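Local coordinates for protein geranyl diphosphate synthase small subunit (Antirrhinum majus, PDB 3QKC) that probably serves as the small, non-catalytic partner in geranyl diphosphate synthase, which condenses dimethylallyl and isopentenyl diphosphate into the ten-carbon precursor of monoterpenes, at residues E151-V154 and E155-H159; R206-G209 and L210-T214; E227-I230 and K231-E235; E250-R253 and G254-L258. All blocks are in the same frame, centred on the assembly; numbering follows the deposited sequence.

Contact 1. Residues E151-V154 and E155-H159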
loop_
_atom_site.group_PDB
_atom_site.type_symbol
_atom_site.label_atom_id
_atom_site.label_comp_id
_atom_site.label_asym_id
_atom_site.label_seq_id
_atom_site.Cartn_x
_atom_site.Cartn_y
_atom_site.Cartn_z
ATOM N N GLU A 151 3.707 1.315 -12.346
ATOM C CA GLU A 151 2.969 1.244 -13.595
ATOM C C GLU A 151 2.046 2.430 -13.692
ATOM O O GLU A 151 1.510 2.714 -14.760
ATOM C CB GLU A 151 2.142 -0.046 -13.677
ATOM C CG GLU A 151 2.963 -1.344 -13.685
ATOM C CD GLU A 151 2.150 -2.552 -14.143
ATOM O OE1 GLU A 151 2.356 -3.663 -13.601
ATOM O OE2 GLU A 151 1.311 -2.399 -15.053
ATOM N N GLY A 152 1.876 3.135 -12.572
ATOM C CA GLY A 152 0.850 4.148 -12.472
ATOM C C GLY A 152 1.302 5.455 -11.879
ATOM O O GLY A 152 2.216 6.097 -12.398
ATOM N N ILE A 153 0.654 5.847 -10.780
ATOM C CA ILE A 153 0.769 7.206 -10.253
ATOM C C ILE A 153 2.203 7.655 -9.955
ATOM O O ILE A 153 2.561 8.783 -10.255
ATOM C CB ILE A 153 -0.119 7.420 -9.008
ATOM C CG1 ILE A 153 -1.590 7.492 -9.409
ATOM C CG2 ILE A 153 0.256 8.710 -8.280
ATOM C CD1 ILE A 153 -2.535 7.327 -8.246
ATOM N N VAL A 154 2.997 6.772 -9.356
ATOM C CA VAL A 154 4.359 7.098 -8.931
ATOM C C VAL A 154 5.293 7.232 -10.158
ATOM O O VAL A 154 6.216 8.049 -10.152
ATOM C CB VAL A 154 4.859 6.102 -7.809
ATOM C CG1 VAL A 154 6.343 6.130 -7.655
ATOM C CG2 VAL A 154 4.176 6.436 -6.428
ATOM N N GLU A 155 5.025 6.456 -11.210
ATOM C CA GLU A 155 5.699 6.642 -12.506
ATOM C C GLU A 155 5.407 8.065 -13.008
ATOM O O GLU A 155 6.324 8.813 -13.351
ATOM C CB GLU A 155 5.209 5.617 -13.548
ATOM C CG GLU A 155 6.290 4.774 -14.279
ATOM C CD GLU A 155 7.349 5.560 -15.047
ATOM O OE1 GLU A 155 7.441 5.392 -16.302
ATOM O OE2 GLU A 155 8.122 6.316 -14.403
ATOM N N GLY A 156 4.124 8.429 -13.028
ATOM C CA GLY A 156 3.685 9.765 -13.423
ATOM C C GLY A 156 4.341 10.866 -12.616
ATOM O O GLY A 156 4.901 11.810 -13.175
ATOM N N GLN A 157 4.296 10.743 -11.294
ATOM C CA GLN A 157 4.890 11.762 -10.437
ATOM C C GLN A 157 6.409 11.892 -10.684
ATOM O O GLN A 157 6.949 13.000 -10.658
ATOM C CB GLN A 157 4.615 11.473 -8.968
ATOM C CG GLN A 157 3.134 11.396 -8.551
ATOM C CD GLN A 157 3.001 10.942 -7.107
ATOM O OE1 GLN A 157 3.911 10.323 -6.566
ATOM N NE2 GLN A 157 1.888 11.268 -6.474
ATOM N N TYR A 158 7.070 10.762 -10.925
ATOM C CA TYR A 158 8.504 10.727 -11.268
ATOM C C TYR A 158 8.797 11.615 -12.486
ATOM O O TYR A 158 9.676 12.463 -12.426
ATOM C CB TYR A 158 9.014 9.279 -11.467
ATOM C CG TYR A 158 10.502 9.125 -11.800
ATOM C CD1 TYR A 158 10.951 9.070 -13.132
ATOM C CD2 TYR A 158 11.450 9.015 -10.788
ATOM C CE1 TYR A 158 12.318 8.926 -13.439
ATOM C CE2 TYR A 158 12.804 8.873 -11.070
ATOM C CZ TYR A 158 13.238 8.828 -12.396
ATOM O OH TYR A 158 14.581 8.684 -12.654
ATOM N N HIS A 159 8.049 11.448 -13.574
ATOM C CA HIS A 159 8.303 12.269 -14.777
ATOM C C HIS A 159 7.759 13.689 -14.677
ATOM O O HIS A 159 8.188 14.575 -15.413
ATOM C CB HIS A 159 7.786 11.593 -16.044
ATOM C CG HIS A 159 8.419 10.271 -16.313
ATOM N ND1 HIS A 159 9.703 10.147 -16.795
ATOM C CD2 HIS A 159 7.948 9.013 -16.157
ATOM C CE1 HIS A 159 9.995 8.865 -16.930
ATOM N NE2 HIS A 159 8.947 8.156 -16.547
#
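V154 meets both E155 and Q157 at the start of helix 153-160. Its CB is 3.4 Å from E155 N and its CG1 3.8 Å from the same nitrogen. With CG1 anti to the backbone N (chi1 162°), CG2 stands beside that N and is set against Q157 OE1, 3.9 Å away; V154 O receives Y158 N at 2.9 Å. E155 touches the earlier turn through CB, 3.2 Å from G152 O, then bends at chi2 and leads its carboxylate away to Y174 OH, with a weak bond from H159 NE2 to OE1. Q157 reaches back across I153: its CG, beside the backbone N (chi1 -59°), lies 3.2 Å from I153 O, and NE2 is 3.5 Å from I153 CG2. A glutamine suits this place because its methylenes can follow the branched side chains while NE2 bonds to E85; OE1 is buried without a polar partner in the model. G152, at the N-cap, has a psi of -121°, a backbone shape open mainly to glycine, and its O takes the nearly straight bond from G156 N at 3.1 Å. Helix 68-85 covers I153 and Q157 through A81, helix 169-195 supplies L183, K178 and Y174, and the second subunit packs its V33 on V154 and its L110 on Q157.

Contact 2. Residues R206-G209 and L210-T214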
loop_
_atom_site.group_PDB
_atom_site.type_symbol
_atom_site.label_atom_id
_atom_site.label_comp_id
_atom_site.label_asym_id
_atom_site.label_seq_id
_atom_site.Cartn_x
_atom_site.Cartn_y
_atom_site.Cartn_z
ATOM N N ARG A 206 -10.922 -1.422 -19.075
ATOM C CA ARG A 206 -9.633 -0.910 -18.633
ATOM C C ARG A 206 -9.137 0.153 -19.605
ATOM O O ARG A 206 -8.736 1.243 -19.189
ATOM C CB ARG A 206 -8.591 -2.023 -18.474
ATOM C CG ARG A 206 -7.383 -1.585 -17.634
ATOM C CD ARG A 206 -6.256 -2.599 -17.693
ATOM N NE ARG A 206 -6.353 -3.625 -16.652
ATOM C CZ ARG A 206 -6.808 -4.862 -16.856
ATOM N NH1 ARG A 206 -6.845 -5.734 -15.857
ATOM N NH2 ARG A 206 -7.222 -5.238 -18.059
ATOM N N ARG A 207 -9.181 -0.170 -20.899
ATOM C CA ARG A 207 -8.797 0.778 -21.940
ATOM C C ARG A 207 -9.724 1.986 -21.900
ATOM O O ARG A 207 -9.262 3.125 -21.977
ATOM C CB ARG A 207 -8.788 0.126 -23.328
ATOM C CG ARG A 207 -7.673 -0.902 -23.508
ATOM C CD ARG A 207 -7.372 -1.205 -24.985
ATOM N NE ARG A 207 -8.488 -1.852 -25.689
ATOM C CZ ARG A 207 -8.856 -3.126 -25.530
ATOM N NH1 ARG A 207 -8.229 -3.918 -24.669
ATOM N NH2 ARG A 207 -9.876 -3.607 -26.220
ATOM N N PHE A 208 -11.024 1.739 -21.734
ATOM C CA PHE A 208 -11.966 2.842 -21.563
ATOM C C PHE A 208 -11.506 3.814 -20.483
ATOM O O PHE A 208 -11.408 5.010 -20.736
ATOM C CB PHE A 208 -13.386 2.375 -21.239
ATOM C CG PHE A 208 -14.340 3.522 -21.027
ATOM C CD1 PHE A 208 -14.915 4.177 -22.119
ATOM C CD2 PHE A 208 -14.616 3.995 -19.739
ATOM C CE1 PHE A 208 -15.778 5.269 -21.931
ATOM C CE2 PHE A 208 -15.475 5.082 -19.546
ATOM C CZ PHE A 208 -16.060 5.718 -20.643
ATOM N N GLY A 209 -11.245 3.287 -19.286
ATOM C CA GLY A 209 -10.837 4.102 -18.147
ATOM C C GLY A 209 -9.597 4.903 -18.444
ATOM O O GLY A 209 -9.541 6.093 -18.163
ATOM N N LEU A 210 -8.604 4.251 -19.046
ATOM C CA LEU A 210 -7.373 4.935 -19.440
ATOM C C LEU A 210 -7.634 6.169 -20.289
ATOM O O LEU A 210 -7.034 7.223 -20.043
ATOM C CB LEU A 210 -6.412 3.995 -20.162
ATOM C CG LEU A 210 -4.947 4.434 -20.336
ATOM C CD1 LEU A 210 -4.240 4.665 -19.000
ATOM C CD2 LEU A 210 -4.179 3.392 -21.161
ATOM N N TYR A 211 -8.517 6.041 -21.282
ATOM C CA TYR A 211 -8.775 7.131 -22.213
ATOM C C TYR A 211 -9.465 8.310 -21.520
ATOM O O TYR A 211 -8.994 9.436 -21.612
ATOM C CB TYR A 211 -9.575 6.664 -23.445
ATOM C CG TYR A 211 -8.962 5.508 -24.221
ATOM C CD1 TYR A 211 -9.770 4.489 -24.727
ATOM C CD2 TYR A 211 -7.582 5.431 -24.449
ATOM C CE1 TYR A 211 -9.226 3.415 -25.446
ATOM C CE2 TYR A 211 -7.021 4.361 -25.152
ATOM C CZ TYR A 211 -7.853 3.363 -25.654
ATOM O OH TYR A 211 -7.330 2.312 -26.357
ATOM N N VAL A 212 -10.564 8.047 -20.818
ATOM C CA VAL A 212 -11.253 9.111 -20.074
ATOM C C VAL A 212 -10.433 9.700 -18.918
ATOM O O VAL A 212 -10.550 10.891 -18.627
ATOM C CB VAL A 212 -12.667 8.691 -19.593
ATOM C CG1 VAL A 212 -13.591 8.494 -20.809
ATOM C CG2 VAL A 212 -12.627 7.439 -18.720
ATOM N N GLY A 213 -9.594 8.879 -18.280
ATOM C CA GLY A 213 -8.707 9.360 -17.228
ATOM C C GLY A 213 -7.621 10.262 -17.761
ATOM O O GLY A 213 -7.313 11.312 -17.167
ATOM N N THR A 214 -7.034 9.867 -18.897
ATOM C CA THR A 214 -6.093 10.736 -19.592
ATOM C C THR A 214 -6.753 12.075 -19.972
ATOM O O THR A 214 -6.163 13.142 -19.771
ATOM C CB THR A 214 -5.484 10.051 -20.827
ATOM O OG1 THR A 214 -4.836 8.833 -20.427
ATOM C CG2 THR A 214 -4.471 10.969 -21.514
#
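Y211 lies alongside R207 one turn back in helix 199-219, both side chains running the same way. Its ring sets one face over R207 O, which sits 3.1 Å above the plane, displaced toward the rim. Farther out, Y211 CE1 is 3.9 Å from R207 CB and OH is 3.8 Å from R207 CD, so the phenol runs alongside the methylenes of the arginine, with OH at the edge of the guanidinium. The guanidinium is inclined 66° to the ring and is paired with E240 instead. Next to this pair, V212 CG1 approaches the F208 ring obliquely, 4.2 Å from its centroid, an off-centre CH-pi contact. F208 can reach it because its CG is anti to the backbone N (chi1 178°). Beneath these side chains run the i to i+4 backbone bonds, and the buried T214 turns OG1 back onto L210 O at 2.8 Å, joining T214 N on that acceptor from the other face of its plane. A237 and L241 back F208; L233 and L236 back Y211. The chemistry is thus divided: aromatic and branched groups suit the packed sides, the threonine hydroxyl is satisfied within its own helix, and carboxylates meet the arginine charges, E143 pairing with R206.

Contact 3. Residues E227-I230 and K231-E235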
loop_
_atom_site.group_PDB
_atom_site.type_symbol
_atom_site.label_atom_id
_atom_site.label_comp_id
_atom_site.label_asym_id
_atom_site.label_seq_id
_atom_site.Cartn_x
_atom_site.Cartn_y
_atom_site.Cartn_z
ATOM N N GLU A 227 -6.598 20.130 -27.528
ATOM C CA GLU A 227 -7.958 19.922 -28.065
ATOM C C GLU A 227 -8.086 18.734 -29.027
ATOM O O GLU A 227 -9.021 17.935 -28.909
ATOM C CB GLU A 227 -8.520 21.194 -28.714
ATOM C CG GLU A 227 -9.409 22.022 -27.790
ATOM C CD GLU A 227 -10.592 22.675 -28.510
ATOM O OE1 GLU A 227 -10.396 23.306 -29.575
ATOM O OE2 GLU A 227 -11.730 22.566 -27.998
ATOM N N GLY A 228 -7.142 18.624 -29.962
ATOM C CA GLY A 228 -7.131 17.540 -30.950
ATOM C C GLY A 228 -6.902 16.163 -30.346
ATOM O O GLY A 228 -7.543 15.182 -30.742
ATOM N N ARG A 229 -5.981 16.091 -29.387
ATOM C CA ARG A 229 -5.714 14.847 -28.667
ATOM C C ARG A 229 -6.935 14.427 -27.833
ATOM O O ARG A 229 -7.271 13.242 -27.767
ATOM C CB ARG A 229 -4.476 14.994 -27.773
ATOM C CG ARG A 229 -3.574 13.757 -27.673
ATOM C CD ARG A 229 -4.270 12.455 -28.021
ATOM N NE ARG A 229 -3.558 11.289 -27.516
ATOM C CZ ARG A 229 -3.634 10.069 -28.041
ATOM N NH1 ARG A 229 -4.387 9.837 -29.111
ATOM N NH2 ARG A 229 -2.947 9.077 -27.496
ATOM N N ILE A 230 -7.605 15.400 -27.220
ATOM C CA ILE A 230 -8.787 15.115 -26.412
ATOM C C ILE A 230 -9.927 14.480 -27.226
ATOM O O ILE A 230 -10.486 13.466 -26.801
ATOM C CB ILE A 230 -9.231 16.343 -25.577
ATOM C CG1 ILE A 230 -8.366 16.428 -24.315
ATOM C CG2 ILE A 230 -10.705 16.254 -25.191
ATOM C CD1 ILE A 230 -8.028 17.839 -23.866
ATOM N N LYS A 231 -10.240 15.044 -28.396
ATOM C CA LYS A 231 -11.241 14.445 -29.290
ATOM C C LYS A 231 -10.797 13.066 -29.797
ATOM O O LYS A 231 -11.600 12.139 -29.882
ATOM C CB LYS A 231 -11.572 15.369 -30.471
ATOM C CG LYS A 231 -13.051 15.320 -30.868
ATOM C CD LYS A 231 -13.292 15.529 -32.365
ATOM C CE LYS A 231 -13.506 14.205 -33.100
ATOM N NZ LYS A 231 -14.667 13.422 -32.551
ATOM N N GLU A 232 -9.514 12.947 -30.128
ATOM C CA GLU A 232 -8.884 11.668 -30.450
ATOM C C GLU A 232 -9.171 10.603 -29.358
ATOM O O GLU A 232 -9.706 9.527 -29.654
ATOM C CB GLU A 232 -7.379 11.903 -30.638
ATOM C CG GLU A 232 -6.590 10.824 -31.367
ATOM C CD GLU A 232 -5.179 11.294 -31.765
ATOM O OE1 GLU A 232 -4.993 12.507 -32.040
ATOM O OE2 GLU A 232 -4.253 10.449 -31.815
ATOM N N LEU A 233 -8.849 10.919 -28.101
ATOM C CA LEU A 233 -9.041 9.975 -26.978
ATOM C C LEU A 233 -10.507 9.701 -26.634
ATOM O O LEU A 233 -10.867 8.564 -26.325
ATOM C CB LEU A 233 -8.264 10.414 -25.726
ATOM C CG LEU A 233 -6.741 10.229 -25.755
ATOM C CD1 LEU A 233 -6.064 11.276 -24.893
ATOM C CD2 LEU A 233 -6.294 8.829 -25.346
ATOM N N LYS A 234 -11.344 10.733 -26.708
ATOM C CA LYS A 234 -12.791 10.572 -26.510
ATOM C C LYS A 234 -13.407 9.574 -27.485
ATOM O O LYS A 234 -14.300 8.808 -27.114
ATOM C CB LYS A 234 -13.521 11.913 -26.626
ATOM C CG LYS A 234 -13.324 12.827 -25.429
ATOM C CD LYS A 234 -14.362 13.933 -25.402
ATOM C CE LYS A 234 -14.317 14.661 -24.071
ATOM N NZ LYS A 234 -15.534 15.503 -23.897
ATOM N N GLU A 235 -12.925 9.594 -28.726
ATOM C CA GLU A 235 -13.399 8.680 -29.768
ATOM C C GLU A 235 -13.027 7.239 -29.447
ATOM O O GLU A 235 -13.837 6.337 -29.639
ATOM C CB GLU A 235 -12.855 9.082 -31.143
ATOM C CG GLU A 235 -13.471 10.362 -31.685
ATOM C CD GLU A 235 -13.158 10.596 -33.147
ATOM O OE1 GLU A 235 -14.120 10.664 -33.943
ATOM O OE2 GLU A 235 -11.960 10.714 -33.504
#
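The exposed opening turns of helix 227-241 are tied together by R229, which meets E232 three residues on and L233 four residues on. The salt bridge joins R229 NH1 to E232 OE2 at 2.8 Å. It is not a flat, two-pronged pairing: guanidinium and carboxylate planes stand 68° apart, and a single nitrogen does the gripping, with E232 CG lying at the guanidinium edge, 3.3 Å from the same NH1. E232 has its CG anti to the backbone N (chi1 -162°) and an extended chain, a shape that carries the carboxylate back toward the first turn. R229 bends sharply at chi2, bringing one guanidinium face over L233, whose CG is 3.7 Å above the plane. L233 CD1 also approaches R229 NE, at 3.6 Å. That NE has its own salt bridge to E173, so two carboxylates probably share in balancing the arginine's charge. Arginine fits here because its flat head can lie on a leucine while its N-H groups serve acids at the rim.

Along another side, I230 and K234 run side by side: K234 CG passes 3.2 Å from I230 O, CE comes within 4.1 Å of I230 CG2, and NZ continues to E257 O. K231 NZ pairs with E235 OE1 at 3.1 Å. L233 and I230 face helix 199-219 through Y211, T214, V215 and L219. Charged pairs spaced three and four residues apart outside, with branched aliphatics inside, are the mark of an amphipathic surface helix, here within an all-helical domain.

Contact 4. Residues E250-R253 and G254-L258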
loop_
_atom_site.group_PDB
_atom_site.type_symbol
_atom_site.label_atom_id
_atom_site.label_comp_id
_atom_site.label_asym_id
_atom_site.label_seq_id
_atom_site.Cartn_x
_atom_site.Cartn_y
_atom_site.Cartn_z
ATOM N N GLU A 250 -25.435 5.112 -21.442
ATOM C CA GLU A 250 -25.787 6.522 -21.650
ATOM C C GLU A 250 -25.353 7.431 -20.509
ATOM O O GLU A 250 -24.901 8.547 -20.747
ATOM C CB GLU A 250 -27.288 6.681 -21.920
ATOM C CG GLU A 250 -27.633 6.873 -23.391
ATOM C CD GLU A 250 -27.007 5.819 -24.300
ATOM O OE1 GLU A 250 -27.168 4.606 -24.029
ATOM O OE2 GLU A 250 -26.352 6.212 -25.291
ATOM N N LEU A 251 -25.502 6.948 -19.278
ATOM C CA LEU A 251 -25.117 7.698 -18.089
ATOM C C LEU A 251 -23.591 7.827 -17.983
ATOM O O LEU A 251 -23.072 8.910 -17.675
ATOM C CB LEU A 251 -25.710 7.058 -16.827
ATOM C CG LEU A 251 -27.242 6.962 -16.688
ATOM C CD1 LEU A 251 -27.620 6.113 -15.479
ATOM C CD2 LEU A 251 -27.902 8.321 -16.586
ATOM N N ILE A 252 -22.881 6.735 -18.263
ATOM C CA ILE A 252 -21.412 6.754 -18.313
ATOM C C ILE A 252 -20.902 7.716 -19.404
ATOM O O ILE A 252 -20.028 8.548 -19.139
ATOM C CB ILE A 252 -20.808 5.323 -18.468
ATOM C CG1 ILE A 252 -21.099 4.477 -17.220
ATOM C CG2 ILE A 252 -19.292 5.393 -18.691
ATOM C CD1 ILE A 252 -21.012 2.966 -17.449
ATOM N N ARG A 253 -21.469 7.623 -20.611
ATOM C CA ARG A 253 -21.160 8.579 -21.683
ATOM C C ARG A 253 -21.427 10.015 -21.244
ATOM O O ARG A 253 -20.640 10.928 -21.545
ATOM C CB ARG A 253 -21.931 8.261 -22.966
ATOM C CG ARG A 253 -21.260 7.206 -23.836
ATOM C CD ARG A 253 -22.186 6.714 -24.951
ATOM N NE ARG A 253 -21.612 5.552 -25.635
ATOM C CZ ARG A 253 -22.264 4.768 -26.492
ATOM N NH1 ARG A 253 -23.533 5.011 -26.790
ATOM N NH2 ARG A 253 -21.638 3.736 -27.049
ATOM N N GLY A 254 -22.528 10.201 -20.519
ATOM C CA GLY A 254 -22.865 11.492 -19.920
ATOM C C GLY A 254 -21.842 11.975 -18.904
ATOM O O GLY A 254 -21.350 13.086 -19.014
ATOM N N VAL A 255 -21.516 11.132 -17.925
ATOM C CA VAL A 255 -20.542 11.474 -16.874
ATOM C C VAL A 255 -19.228 11.983 -17.477
ATOM O O VAL A 255 -18.612 12.906 -16.945
ATOM C CB VAL A 255 -20.288 10.271 -15.893
ATOM C CG1 VAL A 255 -19.050 10.494 -15.011
ATOM C CG2 VAL A 255 -21.526 9.996 -15.021
ATOM N N PHE A 256 -18.827 11.404 -18.606
ATOM C CA PHE A 256 -17.536 11.719 -19.215
ATOM C C PHE A 256 -17.613 12.560 -20.492
ATOM O O PHE A 256 -16.698 12.555 -21.325
ATOM C CB PHE A 256 -16.740 10.434 -19.427
ATOM C CG PHE A 256 -16.293 9.811 -18.152
ATOM C CD1 PHE A 256 -15.136 10.251 -17.523
ATOM C CD2 PHE A 256 -17.046 8.816 -17.543
ATOM C CE1 PHE A 256 -14.720 9.688 -16.322
ATOM C CE2 PHE A 256 -16.622 8.256 -16.337
ATOM C CZ PHE A 256 -15.464 8.701 -15.735
ATOM N N GLU A 257 -18.708 13.296 -20.634
ATOM C CA GLU A 257 -18.792 14.324 -21.658
ATOM C C GLU A 257 -18.519 13.717 -23.039
ATOM O O GLU A 257 -17.805 14.306 -23.854
ATOM C CB GLU A 257 -17.753 15.409 -21.348
ATOM C CG GLU A 257 -18.218 16.833 -21.562
ATOM C CD GLU A 257 -18.612 17.505 -20.265
ATOM O OE1 GLU A 257 -19.695 18.125 -20.223
ATOM O OE2 GLU A 257 -17.845 17.401 -19.285
ATOM N N LEU A 258 -19.071 12.529 -23.286
ATOM C CA LEU A 258 -18.890 11.832 -24.566
ATOM C C LEU A 258 -20.168 11.926 -25.405
ATOM O O LEU A 258 -20.326 11.225 -26.404
ATOM C CB LEU A 258 -18.491 10.361 -24.345
ATOM C CG LEU A 258 -17.305 10.026 -23.416
ATOM C CD1 LEU A 258 -17.264 8.540 -23.089
ATOM C CD2 LEU A 258 -15.966 10.481 -23.999
#
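F256, the first residue past the helical conformation, folds its side chain back against I252. Its CB lies 3.8 Å from I252 O; from CG the ring turns so that this oxygen is met at the edge, in the ring plane, with CD2 at 3.4 Å. CD2 also faces I252 CG2 at 4.3 Å. On the other side of the ring CD1 and CE1 turn to V212, while V255 CG1 covers one ring face and L52 and S48 of helix 48-59 pack on the ring. A phenylalanine suits this buried end, packing against helices 48-59 and 199-219 with no polar group to satisfy.

The backbone then closes the helix. I252 O still receives F256 N, but R253 O is taken by L258 N at 2.8 Å, reaching five residues back, and E257 N bonds to G254 O at 3.1 Å. E257 makes the turn with a positive phi of 56°, and L258 doubles over the last turn, its CD1 4.1 Å from R253 CA. R253, on which L258 rests, sends its extended chain back to a weak, long salt bridge, NH1 to E250 OE2. The 6→1 and 5→2 bonds around left-handed E257 make this a Schellman motif, and L258 adds an apolar contact to it.

Contacts 2, 3 and 4 form one touching cluster, whereas contact 1 stands apart: its centre is about 16 Å from that of contact 2, with nearest atoms about 7 Å apart. The helices of contacts 2 and 3 are successive in the chain and meet where T214 CG2 packs on L233 CD1 at 3.7 Å. Contact 4 returns to both of them, with F256 CD1 3.6 Å from V212 CB and K234 NZ 2.6 Å from E257 O, a probable hydrogen bond that brings a lysine to the Schellman turn. Contact 1, about 27 Å from contact 4 between centres, is alone among the four in touching the second subunit. The set thus spans the molecule from the dimer interface to the C-terminal helices.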